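Local coordinates for (S)-ureidoglycine aminohydrolase (Escherichia coli, PDB 1RC6), which catalyses the manganese-dependent hydrolysis of (S)-ureidoglycine to (S)-ureidoglycolate and ammonia, a deamination step in anaerobic allantoin assimilation, at residues A[44-49]-A[63-68]; A[81-86]-A[115-120]; A[140-145]-A[173-178]. All coordinates share one frame; numbering follows the deposited sequence.

Contact 1 of 3, residues A[44-49]-A[63-68]; sequences NCDATI and LVTLHQ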
loop_
_atom_site.group_PDB
_atom_site.type_symbol
_atom_site.label_atom_id
_atom_site.label_comp_id
_atom_site.label_asym_id
_atom_site.label_seq_id
_atom_site.Cartn_x
_atom_site.Cartn_y
_atom_site.Cartn_z
ATOM N N ASN A 44 -6.691 -16.963 10.729
ATOM C CA ASN A 44 -6.927 -16.082 11.866
ATOM C C ASN A 44 -6.661 -14.596 11.619
ATOM O O ASN A 44 -5.920 -13.955 12.376
ATOM C CB ASN A 44 -6.082 -16.563 13.037
ATOM C CG ASN A 44 -6.230 -18.042 13.272
ATOM O OD1 ASN A 44 -7.341 -18.551 13.365
ATOM N ND2 ASN A 44 -5.108 -18.746 13.370
ATOM N N CYS A 45 -7.287 -14.049 10.580
ATOM C CA CYS A 45 -7.112 -12.642 10.231
ATOM C C CYS A 45 -8.174 -12.241 9.221
ATOM O O CYS A 45 -8.668 -13.084 8.475
ATOM C CB CYS A 45 -5.747 -12.429 9.582
ATOM S SG CYS A 45 -5.647 -13.234 7.954
ATOM N N ASP A 46 -8.505 -10.954 9.188
ATOM C CA ASP A 46 -9.492 -10.446 8.245
ATOM C C ASP A 46 -8.764 -9.839 7.052
ATOM O O ASP A 46 -8.037 -8.858 7.197
ATOM C CB ASP A 46 -10.367 -9.373 8.897
ATOM C CG ASP A 46 -11.117 -9.887 10.103
ATOM O OD1 ASP A 46 -11.587 -11.040 10.034
ATOM O OD2 ASP A 46 -11.241 -9.136 11.104
ATOM N N ALA A 47 -8.940 -10.429 5.877
ATOM C CA ALA A 47 -8.284 -9.892 4.690
ATOM C C ALA A 47 -9.296 -9.197 3.804
ATOM O O ALA A 47 -10.386 -9.705 3.541
ATOM C CB ALA A 47 -7.580 -10.992 3.905
ATOM N N THR A 48 -8.938 -8.012 3.350
ATOM C CA THR A 48 -9.822 -7.282 2.486
ATOM C C THR A 48 -9.070 -6.780 1.264
ATOM O O THR A 48 -8.200 -5.921 1.350
ATOM C CB THR A 48 -10.499 -6.136 3.267
ATOM O OG1 THR A 48 -10.880 -5.101 2.358
ATOM C CG2 THR A 48 -9.574 -5.587 4.333
ATOM N N ILE A 49 -9.392 -7.375 0.126
ATOM C CA ILE A 49 -8.794 -7.018 -1.155
ATOM C C ILE A 49 -9.202 -5.592 -1.565
ATOM O O ILE A 49 -10.361 -5.203 -1.399
ATOM C CB ILE A 49 -9.252 -7.999 -2.229
ATOM C CG1 ILE A 49 -8.773 -9.400 -1.872
ATOM C CG2 ILE A 49 -8.743 -7.579 -3.573
ATOM C CD1 ILE A 49 -9.449 -10.489 -2.673
ATOM N N LEU A 63 -5.412 -5.138 2.580
ATOM C CA LEU A 63 -5.360 -4.578 3.910
ATOM C C LEU A 63 -5.695 -5.811 4.741
ATOM O O LEU A 63 -6.713 -6.459 4.514
ATOM C CB LEU A 63 -6.413 -3.498 4.085
ATOM C CG LEU A 63 -6.354 -2.704 5.391
ATOM C CD1 LEU A 63 -7.297 -1.512 5.267
ATOM C CD2 LEU A 63 -6.752 -3.578 6.583
ATOM N N VAL A 64 -4.831 -6.163 5.681
ATOM C CA VAL A 64 -5.080 -7.349 6.474
ATOM C C VAL A 64 -4.822 -7.130 7.950
ATOM O O VAL A 64 -3.714 -6.753 8.350
ATOM C CB VAL A 64 -4.188 -8.527 6.000
ATOM C CG1 VAL A 64 -4.612 -9.812 6.690
ATOM C CG2 VAL A 64 -4.270 -8.675 4.486
ATOM N N THR A 65 -5.843 -7.346 8.771
ATOM C CA THR A 65 -5.629 -7.206 10.202
ATOM C C THR A 65 -5.409 -8.630 10.732
ATOM O O THR A 65 -6.247 -9.533 10.557
ATOM C CB THR A 65 -6.824 -6.542 10.926
ATOM O OG1 THR A 65 -7.842 -7.517 11.150
ATOM C CG2 THR A 65 -7.386 -5.398 10.093
ATOM N N LEU A 66 -4.256 -8.819 11.364
ATOM C CA LEU A 66 -3.877 -10.108 11.910
ATOM C C LEU A 66 -4.311 -10.288 13.342
ATOM O O LEU A 66 -3.997 -9.472 14.207
ATOM C CB LEU A 66 -2.367 -10.261 11.827
ATOM C CG LEU A 66 -1.822 -9.931 10.434
ATOM C CD1 LEU A 66 -0.328 -9.689 10.527
ATOM C CD2 LEU A 66 -2.167 -11.064 9.448
ATOM N N HIS A 67 -5.050 -11.355 13.592
ATOM C CA HIS A 67 -5.465 -11.658 14.950
ATOM C C HIS A 67 -4.362 -12.549 15.535
ATOM O O HIS A 67 -3.290 -12.685 14.929
ATOM C CB HIS A 67 -6.824 -12.355 14.925
ATOM C CG HIS A 67 -7.929 -11.461 14.460
ATOM N ND1 HIS A 67 -8.708 -11.742 13.356
ATOM C CD2 HIS A 67 -8.328 -10.243 14.899
ATOM C CE1 HIS A 67 -9.530 -10.733 13.130
ATOM N NE2 HIS A 67 -9.319 -9.810 14.052
ATOM N N GLN A 68 -4.595 -13.140 16.702
ATOM C CA GLN A 68 -3.582 -13.999 17.291
ATOM C C GLN A 68 -3.257 -15.147 16.343
ATOM O O GLN A 68 -4.136 -15.919 15.964
ATOM C CB GLN A 68 -4.068 -14.542 18.623
ATOM C CG GLN A 68 -4.538 -13.453 19.540
ATOM C CD GLN A 68 -4.951 -13.961 20.891
ATOM O OE1 GLN A 68 -5.439 -15.091 21.027
ATOM N NE2 GLN A 68 -4.781 -13.126 21.901
#
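Asp46 and Thr65 form a hydrogen-bonded pair in the antiparallel β hairpin of strands 46-49 and 60-67, at one border of the six-stranded sheet of the N-terminal cupin domain. The axes of the paired segments lie 4.9 Å apart and run at 179°. Asp46 N donates to Thr65 O at 3.0 Å and Thr65 N returns a bond to Asp46 O. Thr48 and Leu63 repeat this exchange, and His67 N, bonded to Asn44 O, carries the pairing to the corner where the chain turns at Asn44 and Cys45. Cys45, Ala47, Val64 and Leu66 share one face of the hairpin, where Cys45 SG rests 3.8 Å from Val64 CG1. On the same face Ala47 CB meets Val64 CG2 at 4.1 Å. His67 reaches across the pairing. His67 CB sits against Asn44 O, and His67 CG, anti to its own carbonyl carbon (chi1 -67°), lies 3.8 Å from Asn44 O. Farther along the ring, His67 ND1 passes 3.6 Å from Cys45 CA. At the far edge CE1 and NE2 meet the Asp46 carboxylate, whose plane stands 78° from the ring, with Asp46 OD2 lying 3.6 Å from His67 NE2.

Contact 2 of 3, residues A[81-86]-A[115-120]; sequences IETFLY and SLMTFV
The hydrophobic interior of the N-terminal cupin β barrel is packed here, where Met117 and Phe119 of the 115-120 segment face Thr83 and Leu85 of strand 81-89. The two segments belong to separate layers: strand 81-89 lies inside the six-stranded sheet, while strand 118-121 borders a three-stranded one. Their closest CA atoms, Thr83 and Met117, are 8.0 Å apart, too far for backbone pairing, and side chains bridge the distance. The Met117 side chain runs almost fully extended from the backbone, with CG anti to N (chi1 161°), and bends only at the thioether, where chi3 is -58°. The bend lays CE alongside Thr83, the two side chains sliding past each other in opposite directions, with the methyl against OG1. Its sulfur lies on Leu85, with Met117 SD 3.9 Å from Leu85 CB and equally near CD1. A serine in place of Met117 would probably leave a gap between the two sheets, with Leu85 CB and the Thr83 hydroxyl deprived of their thioether neighbour. Around this group Leu109 and Cys111 of strand 107-111 also touch Met117, and Leu131 touches both Leu85 and Phe119. Phe84 points the other way, to Met181 of strand 179-186, so strand 81-89 has the barrel interior on one face and the second cupin on the other. Leu85 also reaches Phe119: its CD1 approaches the ring obliquely, 3.8 Å from Phe119 CG and 3.6 Å from Phe119 CD1.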
loop_
_atom_site.group_PDB
_atom_site.type_symbol
_atom_site.label_atom_id
_atom_site.label_comp_id
_atom_site.label_asym_id
_atom_site.label_seq_id
_atom_site.Cartn_x
_atom_site.Cartn_y
_atom_site.Cartn_z
ATOM N N ILE A 81 6.050 -13.126 -9.669
ATOM C CA ILE A 81 5.283 -12.174 -8.891
ATOM C C ILE A 81 6.118 -11.555 -7.787
ATOM O O ILE A 81 6.719 -12.282 -6.998
ATOM C CB ILE A 81 4.064 -12.880 -8.271
ATOM C CG1 ILE A 81 3.067 -13.219 -9.381
ATOM C CG2 ILE A 81 3.445 -12.019 -7.181
ATOM C CD1 ILE A 81 1.886 -13.999 -8.904
ATOM N N GLU A 82 6.173 -10.224 -7.740
ATOM C CA GLU A 82 6.921 -9.535 -6.687
ATOM C C GLU A 82 5.909 -9.044 -5.638
ATOM O O GLU A 82 4.760 -8.735 -5.976
ATOM C CB GLU A 82 7.731 -8.360 -7.265
ATOM C CG GLU A 82 6.908 -7.284 -7.949
ATOM C CD GLU A 82 7.771 -6.250 -8.676
ATOM O OE1 GLU A 82 8.874 -5.903 -8.178
ATOM O OE2 GLU A 82 7.342 -5.765 -9.743
ATOM N N THR A 83 6.322 -8.983 -4.374
ATOM C CA THR A 83 5.411 -8.561 -3.319
ATOM C C THR A 83 6.012 -7.546 -2.391
ATOM O O THR A 83 7.220 -7.362 -2.365
ATOM C CB THR A 83 4.951 -9.748 -2.465
ATOM O OG1 THR A 83 6.081 -10.308 -1.797
ATOM C CG2 THR A 83 4.300 -10.809 -3.334
ATOM N N PHE A 84 5.153 -6.894 -1.617
ATOM C CA PHE A 84 5.588 -5.876 -0.668
ATOM C C PHE A 84 4.648 -5.845 0.524
ATOM O O PHE A 84 3.428 -5.829 0.364
ATOM C CB PHE A 84 5.614 -4.506 -1.358
ATOM C CG PHE A 84 5.872 -3.356 -0.429
ATOM C CD1 PHE A 84 4.834 -2.776 0.280
ATOM C CD2 PHE A 84 7.168 -2.867 -0.246
ATOM C CE1 PHE A 84 5.074 -1.725 1.164
ATOM C CE2 PHE A 84 7.420 -1.815 0.636
ATOM C CZ PHE A 84 6.373 -1.245 1.342
ATOM N N LEU A 85 5.213 -5.828 1.721
ATOM C CA LEU A 85 4.414 -5.800 2.934
ATOM C C LEU A 85 4.801 -4.604 3.796
ATOM O O LEU A 85 5.969 -4.261 3.893
ATOM C CB LEU A 85 4.618 -7.101 3.724
ATOM C CG LEU A 85 3.919 -7.266 5.085
ATOM C CD1 LEU A 85 3.952 -8.723 5.519
ATOM C CD2 LEU A 85 4.579 -6.383 6.117
ATOM N N TYR A 86 3.811 -3.971 4.421
ATOM C CA TYR A 86 4.066 -2.829 5.282
ATOM C C TYR A 86 3.262 -2.952 6.572
ATOM O O TYR A 86 2.044 -3.094 6.548
ATOM C CB TYR A 86 3.690 -1.531 4.576
ATOM C CG TYR A 86 3.827 -0.321 5.457
ATOM C CD1 TYR A 86 5.021 0.380 5.526
ATOM C CD2 TYR A 86 2.775 0.089 6.274
ATOM C CE1 TYR A 86 5.179 1.459 6.389
ATOM C CE2 TYR A 86 2.918 1.165 7.145
ATOM C CZ TYR A 86 4.127 1.844 7.201
ATOM O OH TYR A 86 4.301 2.870 8.106
ATOM N N SER A 115 10.432 -15.366 -4.653
ATOM C CA SER A 115 10.671 -15.519 -3.230
ATOM C C SER A 115 9.420 -15.388 -2.382
ATOM O O SER A 115 9.117 -14.312 -1.883
ATOM C CB SER A 115 11.714 -14.516 -2.752
ATOM O OG SER A 115 12.967 -14.777 -3.346
ATOM N N LEU A 116 8.690 -16.491 -2.234
ATOM C CA LEU A 116 7.497 -16.523 -1.411
ATOM C C LEU A 116 7.760 -15.880 -0.061
ATOM O O LEU A 116 8.867 -15.959 0.486
ATOM C CB LEU A 116 7.061 -17.955 -1.192
ATOM C CG LEU A 116 6.015 -18.491 -2.168
ATOM C CD1 LEU A 116 6.276 -17.962 -3.567
ATOM C CD2 LEU A 116 6.018 -20.014 -2.103
ATOM N N MET A 117 6.729 -15.247 0.481
ATOM C CA MET A 117 6.822 -14.563 1.764
ATOM C C MET A 117 5.810 -15.175 2.730
ATOM O O MET A 117 4.721 -15.589 2.321
ATOM C CB MET A 117 6.512 -13.084 1.558
ATOM C CG MET A 117 6.127 -12.325 2.807
ATOM S SD MET A 117 5.306 -10.727 2.454
ATOM C CE MET A 117 6.568 -9.873 1.443
ATOM N N THR A 118 6.182 -15.270 4.002
ATOM C CA THR A 118 5.262 -15.785 5.007
ATOM C C THR A 118 5.313 -14.788 6.132
ATOM O O THR A 118 6.307 -14.084 6.295
ATOM C CB THR A 118 5.652 -17.177 5.533
ATOM O OG1 THR A 118 7.038 -17.189 5.890
ATOM C CG2 THR A 118 5.368 -18.243 4.474
ATOM N N PHE A 119 4.233 -14.693 6.892
ATOM C CA PHE A 119 4.206 -13.736 7.981
ATOM C C PHE A 119 3.136 -14.110 8.965
ATOM O O PHE A 119 2.140 -14.723 8.611
ATOM C CB PHE A 119 3.950 -12.322 7.458
ATOM C CG PHE A 119 2.793 -12.235 6.528
ATOM C CD1 PHE A 119 2.991 -12.204 5.147
ATOM C CD2 PHE A 119 1.494 -12.251 7.022
ATOM C CE1 PHE A 119 1.905 -12.194 4.270
ATOM C CE2 PHE A 119 0.400 -12.244 6.157
ATOM C CZ PHE A 119 0.605 -12.216 4.776
ATOM N N VAL A 120 3.358 -13.737 10.212
ATOM C CA VAL A 120 2.431 -14.048 11.263
ATOM C C VAL A 120 2.502 -12.977 12.309
ATOM O O VAL A 120 3.530 -12.330 12.502
ATOM C CB VAL A 120 2.761 -15.397 11.933
ATOM C CG1 VAL A 120 1.924 -15.579 13.193
ATOM C CG2 VAL A 120 2.463 -16.516 10.984
#

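Contact 3 of 3, residues A[140-145]-A[173-178]; sequences EGYAPW and KELGFD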
loop_
_atom_site.group_PDB
_atom_site.type_symbol
_atom_site.label_atom_id
_atom_site.label_comp_id
_atom_site.label_asym_id
_atom_site.label_seq_id
_atom_site.Cartn_x
_atom_site.Cartn_y
_atom_site.Cartn_z
ATOM N N GLU A 140 16.773 -6.783 -19.625
ATOM C CA GLU A 140 18.115 -7.312 -19.861
ATOM C C GLU A 140 19.184 -6.669 -18.980
ATOM O O GLU A 140 19.306 -5.442 -18.915
ATOM C CB GLU A 140 18.507 -7.132 -21.332
ATOM C CG GLU A 140 17.563 -7.818 -22.321
ATOM C CD GLU A 140 17.801 -9.329 -22.435
ATOM O OE1 GLU A 140 18.094 -9.969 -21.394
ATOM O OE2 GLU A 140 17.682 -9.878 -23.563
ATOM N N GLY A 141 19.949 -7.514 -18.296
ATOM C CA GLY A 141 21.024 -7.027 -17.455
ATOM C C GLY A 141 20.655 -6.448 -16.108
ATOM O O GLY A 141 21.403 -5.631 -15.569
ATOM N N TYR A 142 19.516 -6.862 -15.556
ATOM C CA TYR A 142 19.083 -6.366 -14.257
ATOM C C TYR A 142 18.205 -7.355 -13.529
ATOM O O TYR A 142 17.624 -8.261 -14.133
ATOM C CB TYR A 142 18.301 -5.069 -14.396
ATOM C CG TYR A 142 19.063 -3.916 -14.983
ATOM C CD1 TYR A 142 19.195 -3.769 -16.365
ATOM C CD2 TYR A 142 19.613 -2.943 -14.160
ATOM C CE1 TYR A 142 19.852 -2.672 -16.906
ATOM C CE2 TYR A 142 20.270 -1.848 -14.686
ATOM C CZ TYR A 142 20.387 -1.712 -16.056
ATOM O OH TYR A 142 21.034 -0.608 -16.563
ATOM N N ALA A 143 18.103 -7.154 -12.221
ATOM C CA ALA A 143 17.288 -8.007 -11.373
ATOM C C ALA A 143 17.105 -7.317 -10.027
ATOM O O ALA A 143 18.019 -6.665 -9.534
ATOM C CB ALA A 143 17.957 -9.361 -11.198
ATOM N N PRO A 144 15.911 -7.440 -9.425
ATOM C CA PRO A 144 15.646 -6.808 -8.132
ATOM C C PRO A 144 16.132 -7.724 -7.014
ATOM O O PRO A 144 16.693 -8.785 -7.278
ATOM C CB PRO A 144 14.139 -6.655 -8.143
ATOM C CG PRO A 144 13.720 -7.956 -8.774
ATOM C CD PRO A 144 14.714 -8.146 -9.923
ATOM N N TRP A 145 15.915 -7.319 -5.771
ATOM C CA TRP A 145 16.337 -8.139 -4.643
ATOM C C TRP A 145 15.587 -7.805 -3.353
ATOM O O TRP A 145 15.034 -6.714 -3.198
ATOM C CB TRP A 145 17.840 -7.986 -4.420
ATOM C CG TRP A 145 18.255 -6.584 -4.183
ATOM C CD1 TRP A 145 18.291 -5.923 -2.985
ATOM C CD2 TRP A 145 18.662 -5.640 -5.183
ATOM N NE1 TRP A 145 18.699 -4.620 -3.179
ATOM C CE2 TRP A 145 18.934 -4.418 -4.517
ATOM C CE3 TRP A 145 18.819 -5.710 -6.577
ATOM C CZ2 TRP A 145 19.365 -3.265 -5.200
ATOM C CZ3 TRP A 145 19.244 -4.570 -7.259
ATOM C CH2 TRP A 145 19.514 -3.359 -6.566
ATOM N N LYS A 173 16.159 2.708 -6.606
ATOM C CA LYS A 173 15.717 3.301 -7.868
ATOM C C LYS A 173 16.249 2.568 -9.098
ATOM O O LYS A 173 15.782 2.802 -10.202
ATOM C CB LYS A 173 16.162 4.761 -7.936
ATOM C CG LYS A 173 15.959 5.527 -6.642
ATOM C CD LYS A 173 14.497 5.831 -6.383
ATOM C CE LYS A 173 14.134 7.201 -6.923
ATOM N NZ LYS A 173 14.856 8.292 -6.201
ATOM N N GLU A 174 17.230 1.693 -8.914
ATOM C CA GLU A 174 17.825 0.939 -10.018
ATOM C C GLU A 174 16.808 0.218 -10.904
ATOM O O GLU A 174 15.799 -0.309 -10.428
ATOM C CB GLU A 174 18.835 -0.091 -9.481
ATOM C CG GLU A 174 20.208 0.461 -9.125
ATOM C CD GLU A 174 20.155 1.589 -8.106
ATOM O OE1 GLU A 174 19.636 1.371 -6.989
ATOM O OE2 GLU A 174 20.642 2.698 -8.423
ATOM N N LEU A 175 17.105 0.170 -12.196
ATOM C CA LEU A 175 16.239 -0.473 -13.165
ATOM C C LEU A 175 15.904 -1.895 -12.786
ATOM O O LEU A 175 14.986 -2.491 -13.354
ATOM C CB LEU A 175 16.890 -0.470 -14.543
ATOM C CG LEU A 175 17.348 0.896 -15.063
ATOM C CD1 LEU A 175 17.883 0.740 -16.467
ATOM C CD2 LEU A 175 16.189 1.883 -15.033
ATOM N N GLY A 176 16.660 -2.450 -11.842
ATOM C CA GLY A 176 16.400 -3.809 -11.403
ATOM C C GLY A 176 14.980 -3.830 -10.883
ATOM O O GLY A 176 14.251 -4.834 -11.019
ATOM N N PHE A 177 14.586 -2.698 -10.297
ATOM C CA PHE A 177 13.247 -2.541 -9.756
ATOM C C PHE A 177 12.317 -1.895 -10.778
ATOM O O PHE A 177 12.691 -0.956 -11.472
ATOM C CB PHE A 177 13.293 -1.708 -8.479
ATOM C CG PHE A 177 13.896 -2.429 -7.306
ATOM C CD1 PHE A 177 13.086 -2.988 -6.327
ATOM C CD2 PHE A 177 15.273 -2.590 -7.206
ATOM C CE1 PHE A 177 13.642 -3.700 -5.267
ATOM C CE2 PHE A 177 15.832 -3.292 -6.161
ATOM C CZ PHE A 177 15.019 -3.850 -5.189
ATOM N N ASP A 178 11.101 -2.424 -10.864
ATOM C CA ASP A 178 10.106 -1.922 -11.788
ATOM C C ASP A 178 8.949 -1.274 -11.019
ATOM O O ASP A 178 7.863 -1.089 -11.559
ATOM C CB ASP A 178 9.593 -3.070 -12.655
ATOM C CG ASP A 178 8.784 -4.081 -11.868
ATOM O OD1 ASP A 178 8.726 -3.970 -10.624
ATOM O OD2 ASP A 178 8.209 -4.995 -12.501
#
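Phe177 lies against two residues of the facing loop, Pro144 and Trp145. Pro144 CB stands over the centre of the phenyl ring, 4.0 Å from the centroid and only 4° off the normal, a CH-pi contact with almost no offset. Phe177 also turns an edge to the indole in a T-shaped stack: the Phe177 ring and the six-membered ring of Trp145 have centroids 4.8 Å apart and planes at 83°, with Phe177 CE2 over the indole face. Trp145 CG lies between its backbone N and carbonyl carbon (chi1 58°), which turns the indole back toward Phe177, and Trp145 O sits near the plane of the phenyl ring at its edge.

A second CH-pi contact lies beyond Gly176, where Leu175 CB is 3.8 Å from the centroid of the Tyr142 ring, over its face. Between the two clusters Gly176, having no side chain, brings its CA to 3.8 Å from Tyr142 CB.

A tight turn, in which Phe177 N bonds Glu174 O, is consistent with holding these groups in place. Farther out, Tyr136 OH bonds Gly176 O, Arg257 NH1 bonds Leu175 O, and Asn256 ND2 bonds Phe177 O. The arrangement is an aromatic-proline cluster between two loops of a bicupin, joining the segment before strand 147-150 of the N-terminal cupin's sheet to the one leading into strand 179-186 of the second sheet.

The three contacts follow one another in series along the chain, each closing before the next opens. Contacts 1 and 2 share the six-stranded sheet of the N-terminal cupin: strand 60-67 in contact 1 is followed in sequence by strand 81-89 in contact 2, with strand 127-135 between them in the sheet. Their centres are 15 Å apart and their nearest atoms about 4 Å. Contact 3 lies 18 Å from contact 2 and 31 Å from contact 1, centre to centre. The carboxylates of Glu82 and Asp178 come close between contacts 2 and 3, though their exact separation is doubtful. The series thus runs from the sheet's border through the barrel interior to loops joining both cupins.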